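Local coordinates for protein 3-hexulose-6-phosphate synthase (Mycobacterium gastri, PDB 3AJX) that is a TIM-barrel enzyme of the HUMPS family that holds a magnesium ion in its barrel, at residues Ala23-Ile28 and Ala197-Leu202. The protein carries 1 engineered substitution. Numbering follows the deposited sequence.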
ATOM      1  N   ALA A  23      -1.719   1.124 -25.840  1.00 13.99           N
ATOM      2  CA  ALA A  23      -3.007   0.445 -25.679  1.00 15.89           C
ATOM      3  C   ALA A  23      -3.305  -0.655 -26.698  1.00 16.88           C
ATOM      4  O   ALA A  23      -3.755  -1.744 -26.336  1.00 15.11           O
ATOM      5  CB  ALA A  23      -4.134   1.474 -25.694  1.00 17.55           C
ATOM      6  N   GLU A  24      -3.057  -0.367 -27.970  1.00 16.97           N
ATOM      7  CA  GLU A  24      -3.327  -1.328 -29.035  1.00 17.38           C
ATOM      8  C   GLU A  24      -2.524  -2.622 -28.941  1.00 16.68           C
ATOM      9  O   GLU A  24      -2.902  -3.631 -29.534  1.00 17.29           O
ATOM     10  CB  GLU A  24      -3.077  -0.670 -30.396  1.00 19.64           C
ATOM     11  CG  GLU A  24      -1.676  -0.104 -30.558  1.00 22.91           C
ATOM     12  CD  GLU A  24      -1.532   0.757 -31.799  1.00 25.52           C
ATOM     13  OE1 GLU A  24      -1.639   0.213 -32.921  1.00 25.48           O
ATOM     14  OE2 GLU A  24      -1.317   1.981 -31.650  1.00 24.83           O
ATOM     15  N   TYR A  25      -1.426  -2.599 -28.191  1.00 14.76           N
ATOM     16  CA  TYR A  25      -0.576  -3.777 -28.060  1.00 15.50           C
ATOM     17  C   TYR A  25      -0.744  -4.546 -26.755  1.00 14.81           C
ATOM     18  O   TYR A  25      -0.135  -5.600 -26.571  1.00 15.26           O
ATOM     19  CB  TYR A  25       0.893  -3.378 -28.213  1.00 16.65           C
ATOM     20  CG  TYR A  25       1.179  -2.607 -29.478  1.00 18.01           C
ATOM     21  CD1 TYR A  25       1.508  -1.253 -29.432  1.00 18.14           C
ATOM     22  CD2 TYR A  25       1.098  -3.225 -30.722  1.00 19.31           C
ATOM     23  CE1 TYR A  25       1.747  -0.534 -30.598  1.00 20.97           C
ATOM     24  CE2 TYR A  25       1.334  -2.517 -31.894  1.00 20.61           C
ATOM     25  CZ  TYR A  25       1.657  -1.173 -31.824  1.00 21.52           C
ATOM     26  OH  TYR A  25       1.880  -0.470 -32.983  1.00 23.17           O
ATOM     27  N   VAL A  26      -1.568  -4.029 -25.851  1.00 15.19           N
ATOM     28  CA  VAL A  26      -1.763  -4.688 -24.562  1.00 13.57           C
ATOM     29  C   VAL A  26      -3.207  -5.066 -24.273  1.00 13.89           C
ATOM     30  O   VAL A  26      -4.144  -4.488 -24.827  1.00 14.15           O
ATOM     31  CB  VAL A  26      -1.269  -3.800 -23.400  1.00 13.15           C
ATOM     32  CG1 VAL A  26       0.185  -3.417 -23.619  1.00 12.77           C
ATOM     33  CG2 VAL A  26      -2.144  -2.562 -23.285  1.00 13.49           C
ATOM     34  N   ASP A  27      -3.371  -6.042 -23.385  1.00 13.38           N
ATOM     35  CA  ASP A  27      -4.688  -6.522 -22.982  1.00 12.74           C
ATOM     36  C   ASP A  27      -5.112  -5.844 -21.687  1.00 11.93           C
ATOM     37  O   ASP A  27      -6.292  -5.567 -21.468  1.00 11.60           O
ATOM     38  CB  ASP A  27      -4.638  -8.031 -22.749  1.00 14.04           C
ATOM     39  CG  ASP A  27      -4.155  -8.788 -23.959  1.00 15.04           C
ATOM     40  OD1 ASP A  27      -4.928  -8.899 -24.931  1.00 19.33           O
ATOM     41  OD2 ASP A  27      -3.000  -9.262 -23.943  1.00 17.05           O
ATOM     42  N   ILE A  28      -4.128  -5.568 -20.837  1.00 10.30           N
ATOM     43  CA  ILE A  28      -4.379  -4.960 -19.541  1.00  9.86           C
ATOM     44  C   ILE A  28      -3.536  -3.715 -19.338  1.00  8.98           C
ATOM     45  O   ILE A  28      -2.339  -3.713 -19.627  1.00  9.09           O
ATOM     46  CB  ILE A  28      -4.054  -5.971 -18.411  1.00  8.64           C
ATOM     47  CG1 ILE A  28      -4.916  -7.222 -18.582  1.00  9.19           C
ATOM     48  CG2 ILE A  28      -4.276  -5.337 -17.038  1.00 10.19           C
ATOM     49  CD1 ILE A  28      -4.567  -8.333 -17.622  1.00 12.68           C
ATOM     50  N   ALA A 197       6.837   0.951 -29.763  1.00 14.53           N
ATOM     51  CA  ALA A 197       7.559  -0.143 -30.402  1.00 15.24           C
ATOM     52  C   ALA A 197       7.938  -1.214 -29.386  1.00 14.32           C
ATOM     53  O   ALA A 197       7.936  -2.404 -29.702  1.00 15.97           O
ATOM     54  CB  ALA A 197       8.811   0.390 -31.103  1.00 15.58           C
ATOM     55  N   ALA A 198       8.265  -0.792 -28.167  1.00 13.24           N
ATOM     56  CA  ALA A 198       8.638  -1.735 -27.116  1.00 12.81           C
ATOM     57  C   ALA A 198       7.461  -2.644 -26.788  1.00 12.31           C
ATOM     58  O   ALA A 198       7.626  -3.855 -26.620  1.00 13.05           O
ATOM     59  CB  ALA A 198       9.085  -0.981 -25.866  1.00 12.43           C
ATOM     60  N   ALA A 199       6.272  -2.054 -26.696  1.00 12.15           N
ATOM     61  CA  ALA A 199       5.071  -2.821 -26.386  1.00 13.21           C
ATOM     62  C   ALA A 199       4.765  -3.775 -27.533  1.00 14.50           C
ATOM     63  O   ALA A 199       4.423  -4.936 -27.309  1.00 13.85           O
ATOM     64  CB  ALA A 199       3.887  -1.881 -26.146  1.00 13.00           C
ATOM     65  N   LYS A 200       4.903  -3.282 -28.762  1.00 15.54           N
ATOM     66  CA  LYS A 200       4.639  -4.095 -29.948  1.00 16.72           C
ATOM     67  C   LYS A 200       5.572  -5.300 -30.002  1.00 17.00           C
ATOM     68  O   LYS A 200       5.145  -6.422 -30.284  1.00 16.78           O
ATOM     69  CB  LYS A 200       4.808  -3.253 -31.218  1.00 18.39           C
ATOM     70  CG  LYS A 200       4.405  -3.983 -32.495  1.00 19.34           C
ATOM     71  CD  LYS A 200       4.599  -3.130 -33.743  1.00 21.65           C
ATOM     72  CE  LYS A 200       4.065  -3.857 -34.975  1.00 23.07           C
ATOM     73  NZ  LYS A 200       4.258  -3.079 -36.232  1.00 25.51           N
ATOM     74  N   GLU A 201       6.848  -5.066 -29.722  1.00 16.44           N
ATOM     75  CA  GLU A 201       7.842  -6.132 -29.746  1.00 17.78           C
ATOM     76  C   GLU A 201       7.615  -7.155 -28.634  1.00 15.76           C
ATOM     77  O   GLU A 201       7.848  -8.350 -28.823  1.00 15.85           O
ATOM     78  CB  GLU A 201       9.241  -5.518 -29.662  1.00 19.73           C
ATOM     79  CG  GLU A 201       9.569  -4.671 -30.890  1.00 28.16           C
ATOM     80  CD  GLU A 201      10.707  -3.694 -30.665  1.00 31.34           C
ATOM     81  OE1 GLU A 201      10.582  -2.832 -29.770  1.00 34.81           O
ATOM     82  OE2 GLU A 201      11.722  -3.786 -31.389  1.00 35.52           O
ATOM     83  N   LEU A 202       7.168  -6.692 -27.471  1.00 14.70           N
ATOM     84  CA  LEU A 202       6.885  -7.612 -26.373  1.00 12.42           C
ATOM     85  C   LEU A 202       5.719  -8.511 -26.789  1.00 13.90           C
ATOM     86  O   LEU A 202       5.741  -9.726 -26.570  1.00 14.69           O
ATOM     87  CB  LEU A 202       6.526  -6.825 -25.110  1.00 12.46           C
ATOM     88  CG  LEU A 202       7.718  -6.277 -24.329  1.00 11.70           C
ATOM     89  CD1 LEU A 202       7.256  -5.177 -23.388  1.00 11.46           C
ATOM     90  CD2 LEU A 202       8.396  -7.413 -23.566  1.00 12.63           C
TER
HETATM   91  O   HOH W   1       1.583  -1.695 -35.349  1.00 30.29           O
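Y25 lies against helix 195-204 with its ring under the alkyl chain of K200, and this pair accounts for most of the 198 Å² buried between residues 23-28 and 197-202. K200 CB sits over one ring face, 3.7 Å from the centroid of Y25 and 14° off the ring normal, which meets the geometry of a CH-pi contact. The next carbon touches farther out, K200 CG standing 3.5 Å from Y25 CE2. With K200 CG anti to the backbone N (chi1 -174°) and every later torsion extended, the chain runs past the phenol end of the ring, K200 CD coming 3.9 Å from Y25 OH. A water in the plane of the ring joins the two polar ends: it is hydrogen-bonded to Y25 OH at 2.7 Å and accepts a bond of 3.1 Å from K200 NZ. On the opposite ring face lies E24 CG, so the aromatic plane is held between two aliphatic groups. Nearer the backbone, A199 CB meets Y25 CB at 3.9 Å, an apolar contact in which the alanine is buried.

The pairing joins the turn between helix 12-22 and strand 28-31 to the last helix of the TIM barrel. R203, one turn beyond A199, adds a polar link between the same helix and loop, donating to Y25 O and forming a salt bridge with D27. No direct hydrogen bond links the two segments, so their mutual contact rests on aliphatic-aromatic packing, while one water bridges the lysine ammonium and the tyrosine hydroxyl at the exposed end of the pair.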